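Local coordinates for protein myosin regulatory light chain, striated adductor muscle (Argopecten irradians, PDB 1WDC) that binds divalent metal as the regulatory light chain of molluscan muscle myosin, conferring calcium control on its ATPase activity, at residues 107-110 with 111-114; 49-53 with 54-58; 33-37 with 38-42. One frame throughout, in Å; residues are numbered along the deposited sequence.

Contact 1: residues 107-110 with 111-114; sequences EYIK and DLLE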
ATOM      1  N   GLU B 107       6.119   8.248 -11.540  1.00 26.07           N
ATOM      2  CA  GLU B 107       7.121   7.249 -11.150  1.00 24.21           C
ATOM      3  C   GLU B 107       6.711   6.540  -9.871  1.00 21.80           C
ATOM      4  O   GLU B 107       7.037   5.384  -9.654  1.00 20.73           O
ATOM      5  CB  GLU B 107       8.504   7.889 -10.942  1.00 27.40           C
ATOM      6  CG  GLU B 107       8.666   9.283 -11.500  1.00 33.62           C
ATOM      7  CD  GLU B 107       8.165  10.340 -10.545  1.00 36.76           C
ATOM      8  OE1 GLU B 107       8.729  10.462  -9.421  1.00 44.94           O
ATOM      9  OE2 GLU B 107       7.202  11.039 -10.916  1.00 36.09           O
ATOM     10  N   TYR B 108       6.016   7.272  -9.008  1.00 23.04           N
ATOM     11  CA  TYR B 108       5.524   6.728  -7.756  1.00 23.55           C
ATOM     12  C   TYR B 108       4.413   5.660  -7.985  1.00 22.67           C
ATOM     13  O   TYR B 108       4.571   4.516  -7.567  1.00 21.77           O
ATOM     14  CB  TYR B 108       5.019   7.883  -6.901  1.00 19.07           C
ATOM     15  CG  TYR B 108       4.589   7.467  -5.525  1.00 23.30           C
ATOM     16  CD1 TYR B 108       5.257   6.440  -4.826  1.00 24.68           C
ATOM     17  CD2 TYR B 108       3.539   8.122  -4.891  1.00 24.60           C
ATOM     18  CE1 TYR B 108       4.863   6.078  -3.524  1.00 26.81           C
ATOM     19  CE2 TYR B 108       3.161   7.789  -3.590  1.00 26.19           C
ATOM     20  CZ  TYR B 108       3.811   6.770  -2.919  1.00 25.54           C
ATOM     21  OH  TYR B 108       3.337   6.431  -1.670  1.00 35.34           O
ATOM     22  N   ILE B 109       3.380   5.990  -8.771  1.00 22.86           N
ATOM     23  CA  ILE B 109       2.323   5.014  -9.034  1.00 24.88           C
ATOM     24  C   ILE B 109       2.795   3.758  -9.815  1.00 25.05           C
ATOM     25  O   ILE B 109       2.462   2.663  -9.416  1.00 25.21           O
ATOM     26  CB  ILE B 109       1.049   5.656  -9.695  1.00 25.03           C
ATOM     27  CG1 ILE B 109      -0.087   4.634  -9.695  1.00 24.12           C
ATOM     28  CG2 ILE B 109       1.311   6.105 -11.142  1.00 23.93           C
ATOM     29  CD1 ILE B 109      -0.514   4.194  -8.319  1.00 17.50           C
ATOM     30  N   LYS B 110       3.743   3.888 -10.744  1.00 24.13           N
ATOM     31  CA  LYS B 110       4.314   2.699 -11.400  1.00 24.62           C
ATOM     32  C   LYS B 110       5.018   1.812 -10.388  1.00 25.38           C
ATOM     33  O   LYS B 110       4.946   0.582 -10.451  1.00 20.96           O
ATOM     34  CB  LYS B 110       5.320   3.086 -12.497  1.00 24.57           C
ATOM     35  CG  LYS B 110       4.686   3.876 -13.593  1.00 27.59           C
ATOM     36  CD  LYS B 110       5.444   3.797 -14.880  1.00 29.23           C
ATOM     37  CE  LYS B 110       4.478   4.078 -16.034  1.00 28.65           C
ATOM     38  NZ  LYS B 110       5.174   4.393 -17.330  1.00 37.62           N
ATOM     39  N   ASP B 111       5.725   2.460  -9.467  1.00 27.45           N
ATOM     40  CA  ASP B 111       6.546   1.754  -8.491  1.00 25.52           C
ATOM     41  C   ASP B 111       5.678   0.994  -7.498  1.00 19.54           C
ATOM     42  O   ASP B 111       5.943  -0.159  -7.181  1.00 20.74           O
ATOM     43  CB  ASP B 111       7.408   2.779  -7.781  1.00 32.06           C
ATOM     44  CG  ASP B 111       8.278   2.179  -6.706  1.00 33.52           C
ATOM     45  OD1 ASP B 111       8.988   1.197  -7.008  1.00 32.47           O
ATOM     46  OD2 ASP B 111       8.298   2.764  -5.581  1.00 42.30           O
ATOM     47  N   LEU B 112       4.575   1.622  -7.106  1.00 20.47           N
ATOM     48  CA  LEU B 112       3.587   1.010  -6.222  1.00 18.66           C
ATOM     49  C   LEU B 112       3.006  -0.248  -6.842  1.00 20.87           C
ATOM     50  O   LEU B 112       3.088  -1.296  -6.235  1.00 25.24           O
ATOM     51  CB  LEU B 112       2.458   2.001  -5.930  1.00 19.75           C
ATOM     52  CG  LEU B 112       2.771   3.093  -4.921  1.00 18.88           C
ATOM     53  CD1 LEU B 112       1.674   4.130  -4.971  1.00 17.29           C
ATOM     54  CD2 LEU B 112       2.856   2.461  -3.544  1.00 16.34           C
ATOM     55  N   LEU B 113       2.585  -0.145  -8.110  1.00 22.52           N
ATOM     56  CA  LEU B 113       1.866  -1.196  -8.853  1.00 21.93           C
ATOM     57  C   LEU B 113       2.722  -2.364  -9.258  1.00 21.60           C
ATOM     58  O   LEU B 113       2.338  -3.529  -9.095  1.00 22.74           O
ATOM     59  CB  LEU B 113       1.229  -0.644 -10.135  1.00 22.10           C
ATOM     60  CG  LEU B 113       0.040   0.333 -10.089  1.00 23.68           C
ATOM     61  CD1 LEU B 113      -0.297   0.719 -11.531  1.00 26.61           C
ATOM     62  CD2 LEU B 113      -1.178  -0.312  -9.391  1.00 22.76           C
ATOM     63  N   GLU B 114       3.939  -2.048  -9.652  1.00 20.45           N
ATOM     64  CA  GLU B 114       4.813  -3.027 -10.227  1.00 21.66           C
ATOM     65  C   GLU B 114       5.659  -3.786  -9.212  1.00 23.55           C
ATOM     66  O   GLU B 114       6.044  -4.940  -9.429  1.00 25.27           O
ATOM     67  CB  GLU B 114       5.669  -2.309 -11.235  1.00 20.05           C
ATOM     68  CG  GLU B 114       6.828  -3.086 -11.704  1.00 28.59           C
ATOM     69  CD  GLU B 114       7.466  -2.431 -12.883  1.00 33.16           C
ATOM     70  OE1 GLU B 114       7.525  -1.168 -12.939  1.00 41.40           O
ATOM     71  OE2 GLU B 114       7.843  -3.188 -13.792  1.00 40.19           O
TER
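The carbonyl O of Y108 accepts a hydrogen bond from the backbone N of L112 at 2.9 Å, with an N-H...O angle of 159°. The bond one residue on, from L113 N to I109 O, is just as straight but longer, at 3.1 Å. E114 N reaches K110 O at 2.9 Å, and D111 N meets E107 O from above the carbonyl plane at 3.2 Å. These i to i+4 bonds carry one turn of helix 106-115, the second helix of an EF-hand whose range also takes in helix 86-94. On one flank, L112 lays its CD1 methyl over the centre of the Y108 ring, 4.0 Å from the centroid and 11° off the normal, a CH-pi contact. The ring swings forward along the helix because CG of Y108 is anti to the backbone N (chi1 -175°). CE1 of the same ring packs against CG of L112 at 3.9 Å. I109 and L112 cross at about a right angle and meet through their CD1 methyls, 4.0 Å apart, while I109 CD1 also lies 4.3 Å from CG of L113. F96 packs against both Y108 and L112, whereas F129 of helix 122-131 lies against I109 and L113 and takes a cation-pi contact from K110. Apolar side chains of another protein chain pack on L112 and L113.

Contact 2: residues 49-53 with 54-58; sequences RAPDD and KELTA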
ATOM      1  N   ARG B  49     -13.658  -4.627 -38.335  1.00 29.70           N
ATOM      2  CA  ARG B  49     -13.321  -6.031 -38.488  1.00 30.31           C
ATOM      3  C   ARG B  49     -14.135  -6.802 -37.473  1.00 33.59           C
ATOM      4  O   ARG B  49     -14.350  -6.346 -36.349  1.00 34.40           O
ATOM      5  CB  ARG B  49     -11.833  -6.285 -38.263  1.00 29.67           C
ATOM      6  CG  ARG B  49     -10.961  -5.296 -38.976  1.00 36.66           C
ATOM      7  CD  ARG B  49      -9.493  -5.586 -38.802  1.00 34.63           C
ATOM      8  NE  ARG B  49      -9.097  -6.629 -39.722  1.00 39.07           N
ATOM      9  CZ  ARG B  49      -8.481  -6.415 -40.872  1.00 38.69           C
ATOM     10  NH1 ARG B  49      -8.082  -5.194 -41.195  1.00 36.04           N
ATOM     11  NH2 ARG B  49      -8.223  -7.444 -41.675  1.00 42.73           N
ATOM     12  N   ALA B  50     -14.837  -7.800 -37.981  1.00 34.36           N
ATOM     13  CA  ALA B  50     -15.661  -8.639 -37.139  1.00 32.60           C
ATOM     14  C   ALA B  50     -14.722  -9.638 -36.452  1.00 30.03           C
ATOM     15  O   ALA B  50     -13.596  -9.841 -36.921  1.00 26.95           O
ATOM     16  CB  ALA B  50     -16.736  -9.353 -37.997  1.00 34.24           C
ATOM     17  N   PRO B  51     -15.118 -10.167 -35.264  1.00 29.30           N
ATOM     18  CA  PRO B  51     -14.316 -11.220 -34.637  1.00 29.90           C
ATOM     19  C   PRO B  51     -14.473 -12.520 -35.391  1.00 33.18           C
ATOM     20  O   PRO B  51     -15.489 -12.741 -36.041  1.00 35.22           O
ATOM     21  CB  PRO B  51     -14.897 -11.313 -33.238  1.00 30.61           C
ATOM     22  CG  PRO B  51     -16.325 -10.910 -33.410  1.00 28.90           C
ATOM     23  CD  PRO B  51     -16.332  -9.861 -34.476  1.00 22.93           C
ATOM     24  N   ASP B  52     -13.508 -13.415 -35.262  1.00 41.68           N
ATOM     25  CA  ASP B  52     -13.594 -14.695 -35.971  1.00 46.53           C
ATOM     26  C   ASP B  52     -14.704 -15.589 -35.398  1.00 47.91           C
ATOM     27  O   ASP B  52     -15.153 -15.395 -34.271  1.00 47.34           O
ATOM     28  CB  ASP B  52     -12.208 -15.376 -35.996  1.00 49.30           C
ATOM     29  CG  ASP B  52     -12.132 -16.612 -35.145  1.00 52.85           C
ATOM     30  OD1 ASP B  52     -11.941 -16.484 -33.922  1.00 56.23           O
ATOM     31  OD2 ASP B  52     -12.160 -17.719 -35.721  1.00 59.75           O
ATOM     32  N   ASP B  53     -15.295 -16.404 -36.263  1.00 50.63           N
ATOM     33  CA  ASP B  53     -16.516 -17.109 -35.919  1.00 52.61           C
ATOM     34  C   ASP B  53     -16.310 -18.114 -34.784  1.00 51.11           C
ATOM     35  O   ASP B  53     -17.274 -18.528 -34.130  1.00 47.92           O
ATOM     36  CB  ASP B  53     -17.087 -17.808 -37.160  1.00 61.84           C
ATOM     37  CG  ASP B  53     -18.576 -18.165 -37.014  1.00 67.56           C
ATOM     38  OD1 ASP B  53     -18.861 -19.293 -36.531  1.00 70.35           O
ATOM     39  OD2 ASP B  53     -19.443 -17.346 -37.422  1.00 66.05           O
ATOM     40  N   LYS B  54     -15.056 -18.472 -34.517  1.00 48.58           N
ATOM     41  CA  LYS B  54     -14.751 -19.223 -33.309  1.00 47.44           C
ATOM     42  C   LYS B  54     -15.106 -18.379 -32.086  1.00 45.99           C
ATOM     43  O   LYS B  54     -15.744 -18.889 -31.157  1.00 45.47           O
ATOM     44  CB  LYS B  54     -13.272 -19.613 -33.281  1.00 51.10           C
ATOM     45  CG  LYS B  54     -12.882 -20.649 -34.353  1.00 61.03           C
ATOM     46  CD  LYS B  54     -11.408 -21.107 -34.234  1.00 65.75           C
ATOM     47  CE  LYS B  54     -11.256 -22.442 -33.473  1.00 67.80           C
ATOM     48  NZ  LYS B  54      -9.840 -22.977 -33.414  1.00 68.93           N
ATOM     49  N   GLU B  55     -14.816 -17.066 -32.175  1.00 44.83           N
ATOM     50  CA  GLU B  55     -15.046 -16.082 -31.108  1.00 38.90           C
ATOM     51  C   GLU B  55     -16.500 -15.700 -30.963  1.00 37.53           C
ATOM     52  O   GLU B  55     -16.931 -15.371 -29.873  1.00 38.12           O
ATOM     53  CB  GLU B  55     -14.267 -14.804 -31.359  1.00 40.19           C
ATOM     54  CG  GLU B  55     -12.784 -14.995 -31.596  1.00 48.55           C
ATOM     55  CD  GLU B  55     -11.987 -15.232 -30.318  1.00 53.44           C
ATOM     56  OE1 GLU B  55     -12.276 -14.561 -29.296  1.00 56.65           O
ATOM     57  OE2 GLU B  55     -11.044 -16.066 -30.348  1.00 55.59           O
ATOM     58  N   LEU B  56     -17.223 -15.650 -32.080  1.00 35.23           N
ATOM     59  CA  LEU B  56     -18.673 -15.430 -32.072  1.00 36.56           C
ATOM     60  C   LEU B  56     -19.382 -16.605 -31.399  1.00 37.93           C
ATOM     61  O   LEU B  56     -20.397 -16.447 -30.715  1.00 39.59           O
ATOM     62  CB  LEU B  56     -19.211 -15.306 -33.506  1.00 39.05           C
ATOM     63  CG  LEU B  56     -18.651 -14.289 -34.515  1.00 42.11           C
ATOM     64  CD1 LEU B  56     -19.252 -14.561 -35.884  1.00 40.40           C
ATOM     65  CD2 LEU B  56     -18.953 -12.860 -34.074  1.00 40.72           C
ATOM     66  N   THR B  57     -18.942 -17.802 -31.759  1.00 40.47           N
ATOM     67  CA  THR B  57     -19.513 -19.027 -31.219  1.00 39.97           C
ATOM     68  C   THR B  57     -19.451 -18.901 -29.734  1.00 37.16           C
ATOM     69  O   THR B  57     -20.472 -18.897 -29.072  1.00 41.78           O
ATOM     70  CB  THR B  57     -18.694 -20.271 -31.628  1.00 39.47           C
ATOM     71  OG1 THR B  57     -18.983 -20.600 -32.994  1.00 40.91           O
ATOM     72  CG2 THR B  57     -19.024 -21.458 -30.716  1.00 37.62           C
ATOM     73  N   ALA B  58     -18.266 -18.571 -29.259  1.00 35.23           N
ATOM     74  CA  ALA B  58     -17.981 -18.616 -27.850  1.00 37.01           C
ATOM     75  C   ALA B  58     -18.696 -17.544 -26.984  1.00 37.79           C
ATOM     76  O   ALA B  58     -19.128 -17.848 -25.872  1.00 44.06           O
ATOM     77  CB  ALA B  58     -16.478 -18.591 -27.647  1.00 36.28           C
TER
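The carboxylates of D52 and E55 lie near each other with their planes 48° apart and no bond between them, though the place of D52 OD1 is less sure and the closeness of the two charges therefore doubtful. D52 OD2 receives a weak bond of 3.2 Å from K54 N; a second capping bond, from E55 N to D52 OD1, is weak and doubtful. The carboxylate of D53 turns OD2 to the CD1 methyl of L56 at 3.2 Å, and its OD1 is taken by a salt bridge to K37. L56 CD2 presses on CG of the P51 ring at 3.3 Å, tighter than usual, with the two side chains crossing at about a right angle. An alanine in place of L56 would probably leave the P51 ring without this partner and open a gap towards I40 of helix 37-47. D53 O is gripped twice, by T57 N at 3.0 Å and by T57 OG1 at 2.9 Å, from opposite faces of its carbonyl plane. The hydroxyl turns back to that carbonyl with OG1 beside the backbone N of T57 (chi1 -77°), and has K37 NZ as a weak second partner. L56 N closes the first helical turn on D52 O at 3.0 Å. D52 is thus the N-cap of helix 53-60 in the N-terminal EF-hand pair.

Contact 3: residues 33-37 with 38-42; sequences GFVSK and EDIKA. With MG (magnesium ion), chain D.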
ATOM      1  N   GLY B  33     -35.891 -10.112 -31.300  1.00 44.24           N
ATOM      2  CA  GLY B  33     -35.818 -10.074 -29.848  1.00 42.39           C
ATOM      3  C   GLY B  33     -34.809 -10.986 -29.168  1.00 39.07           C
ATOM      4  O   GLY B  33     -34.856 -11.122 -27.953  1.00 42.18           O
ATOM      5  N   PHE B  34     -34.083 -11.782 -29.946  1.00 36.01           N
ATOM      6  CA  PHE B  34     -32.941 -12.530 -29.442  1.00 36.12           C
ATOM      7  C   PHE B  34     -31.772 -12.130 -30.289  1.00 36.66           C
ATOM      8  O   PHE B  34     -31.926 -11.454 -31.304  1.00 36.97           O
ATOM      9  CB  PHE B  34     -33.137 -14.042 -29.556  1.00 40.14           C
ATOM     10  CG  PHE B  34     -34.502 -14.497 -29.162  1.00 48.27           C
ATOM     11  CD1 PHE B  34     -34.891 -14.456 -27.819  1.00 48.60           C
ATOM     12  CD2 PHE B  34     -35.487 -14.685 -30.143  1.00 48.11           C
ATOM     13  CE1 PHE B  34     -36.242 -14.560 -27.457  1.00 48.88           C
ATOM     14  CE2 PHE B  34     -36.828 -14.786 -29.789  1.00 48.49           C
ATOM     15  CZ  PHE B  34     -37.207 -14.716 -28.438  1.00 47.57           C
ATOM     16  N   VAL B  35     -30.587 -12.357 -29.757  1.00 34.37           N
ATOM     17  CA  VAL B  35     -29.387 -12.025 -30.489  1.00 31.92           C
ATOM     18  C   VAL B  35     -28.798 -13.390 -30.904  1.00 32.68           C
ATOM     19  O   VAL B  35     -28.760 -14.320 -30.090  1.00 33.56           O
ATOM     20  CB  VAL B  35     -28.419 -11.129 -29.583  1.00 29.58           C
ATOM     21  CG1 VAL B  35     -27.051 -10.993 -30.209  1.00 23.38           C
ATOM     22  CG2 VAL B  35     -29.014  -9.742 -29.404  1.00 20.11           C
ATOM     23  N   SER B  36     -28.611 -13.580 -32.218  1.00 33.47           N
ATOM     24  CA  SER B  36     -28.009 -14.820 -32.775  1.00 33.87           C
ATOM     25  C   SER B  36     -26.543 -14.622 -33.194  1.00 31.84           C
ATOM     26  O   SER B  36     -26.057 -13.490 -33.242  1.00 33.12           O
ATOM     27  CB  SER B  36     -28.822 -15.283 -33.975  1.00 30.12           C
ATOM     28  OG  SER B  36     -29.170 -14.173 -34.791  1.00 28.86           O
ATOM     29  N   LYS B  37     -25.877 -15.692 -33.613  1.00 31.49           N
ATOM     30  CA  LYS B  37     -24.515 -15.532 -34.100  1.00 34.01           C
ATOM     31  C   LYS B  37     -24.525 -14.673 -35.352  1.00 32.90           C
ATOM     32  O   LYS B  37     -23.610 -13.895 -35.583  1.00 36.87           O
ATOM     33  CB  LYS B  37     -23.838 -16.883 -34.397  1.00 36.56           C
ATOM     34  CG  LYS B  37     -22.346 -16.752 -34.771  1.00 40.78           C
ATOM     35  CD  LYS B  37     -21.569 -18.047 -34.644  1.00 39.44           C
ATOM     36  CE  LYS B  37     -21.937 -19.018 -35.735  1.00 45.32           C
ATOM     37  NZ  LYS B  37     -21.309 -20.378 -35.534  1.00 50.23           N
ATOM     38  N   GLU B  38     -25.643 -14.701 -36.061  1.00 33.20           N
ATOM     39  CA  GLU B  38     -25.778 -14.024 -37.329  1.00 29.89           C
ATOM     40  C   GLU B  38     -25.899 -12.528 -37.112  1.00 27.21           C
ATOM     41  O   GLU B  38     -25.463 -11.762 -37.942  1.00 29.58           O
ATOM     42  CB  GLU B  38     -27.027 -14.548 -38.061  1.00 32.63           C
ATOM     43  CG  GLU B  38     -26.919 -15.970 -38.604  1.00 35.74           C
ATOM     44  CD  GLU B  38     -26.913 -17.051 -37.521  1.00 40.65           C
ATOM     45  OE1 GLU B  38     -27.799 -17.003 -36.631  1.00 41.39           O
ATOM     46  OE2 GLU B  38     -26.061 -17.984 -37.602  1.00 40.28           O
ATOM     47  N   ASP B  39     -26.627 -12.129 -36.073  1.00 30.84           N
ATOM     48  CA  ASP B  39     -26.838 -10.709 -35.730  1.00 31.14           C
ATOM     49  C   ASP B  39     -25.538 -10.014 -35.308  1.00 30.05           C
ATOM     50  O   ASP B  39     -25.228  -8.910 -35.753  1.00 29.98           O
ATOM     51  CB  ASP B  39     -27.786 -10.590 -34.553  1.00 32.13           C
ATOM     52  CG  ASP B  39     -29.231 -10.708 -34.936  1.00 33.79           C
ATOM     53  OD1 ASP B  39     -29.661 -10.298 -36.041  1.00 34.50           O
ATOM     54  OD2 ASP B  39     -29.950 -11.149 -34.046  1.00 33.52           O
ATOM     55  N   ILE B  40     -24.925 -10.579 -34.273  1.00 30.26           N
ATOM     56  CA  ILE B  40     -23.580 -10.208 -33.854  1.00 27.22           C
ATOM     57  C   ILE B  40     -22.609 -10.037 -35.036  1.00 25.89           C
ATOM     58  O   ILE B  40     -21.874  -9.061 -35.070  1.00 31.26           O
ATOM     59  CB  ILE B  40     -23.040 -11.262 -32.871  1.00 26.35           C
ATOM     60  CG1 ILE B  40     -23.868 -11.264 -31.605  1.00 25.81           C
ATOM     61  CG2 ILE B  40     -21.595 -10.981 -32.500  1.00 24.34           C
ATOM     62  CD1 ILE B  40     -23.410 -12.331 -30.692  1.00 29.78           C
ATOM     63  N   LYS B  41     -22.584 -10.989 -35.981  1.00 28.47           N
ATOM     64  CA  LYS B  41     -21.759 -10.900 -37.201  1.00 23.89           C
ATOM     65  C   LYS B  41     -22.190  -9.768 -38.118  1.00 26.70           C
ATOM     66  O   LYS B  41     -21.349  -8.997 -38.568  1.00 31.06           O
ATOM     67  CB  LYS B  41     -21.801 -12.198 -37.994  1.00 24.30           C
ATOM     68  CG  LYS B  41     -20.999 -12.204 -39.306  1.00 24.85           C
ATOM     69  CD  LYS B  41     -20.668 -13.654 -39.729  1.00 31.89           C
ATOM     70  CE  LYS B  41     -20.086 -13.764 -41.141  1.00 34.47           C
ATOM     71  NZ  LYS B  41     -20.880 -12.958 -42.125  1.00 42.19           N
ATOM     72  N   ALA B  42     -23.489  -9.618 -38.345  1.00 22.64           N
ATOM     73  CA  ALA B  42     -23.947  -8.553 -39.205  1.00 23.08           C
ATOM     74  C   ALA B  42     -23.561  -7.166 -38.625  1.00 28.87           C
ATOM     75  O   ALA B  42     -22.970  -6.335 -39.329  1.00 28.45           O
ATOM     76  CB  ALA B  42     -25.427  -8.661 -39.399  1.00 17.32           C
TER
HETATM   77 MG    MG D 502     -32.206 -11.420 -33.628  1.00 25.62          MG
HETATM   78  O   HOH W   1     -31.552 -13.664 -34.238  1.00 32.94           O
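The chain runs extended through V35 and S36 and then turns into helix 37-47, where I40 N bonds S36 O at 3.3 Å and K41 N bonds K37 O. The magnesium ion sits in the EF-hand loop between helices 14-27 and 37-47: F34 O and D39 OD2 each bind it at 2.3 Å, and a water binds it at 2.4 Å. D28, D30 and D32 complete the six ligands. D39 binds through one oxygen, its OD1 being 3.7 Å from the magnesium ion. This differs from the two-oxygen grip of the glutamate that ends a classical calcium-binding EF-hand loop, and is consistent with a site holding a small ion. OD2 of D39 is also held by a weak but straight bond from S36 N (3.3 Å, 168°). The hydroxyl of S36, the N-cap of the helix, meets the metal-bound water, OG lying 2.5 Å from its oxygen. A chi1 of 43° folds OG of S36 back over the main chain, on the side of that water and D39. Beyond the site, V35 CG1 is pressed close against CG1 of I40 at 3.5 Å. V35 also packs on F24 and I27 of helix 14-27 and pairs by backbone with L67 of the partner loop, while I40 rests on L56 and M59 of helix 53-60 and on an aromatic side chain of another protein chain.

Contacts 2 and 3 share one EF-hand pair and touch: L56 CD2 packs on I40 CG2 at 3.6 Å, while the salt bridge of K37 to D53 joins the starts of helices 37-47 and 53-60. Contact 1 lies in the other EF-hand range, its nearest atoms about 26 Å from contact 2 and about 32 Å from contact 3. Both 2 and 3 are helix starts. In contact 2 a surface aspartate caps the helix; in contact 3, partly buried, the N-cap is a serine bonded to a metal-bound water, and a helix carboxylate binds the magnesium ion. Contact 1 is a mid-helix turn, partly buried, away from the annotated sites, held by backbone bonds, methyl-ring contact and apolar packing.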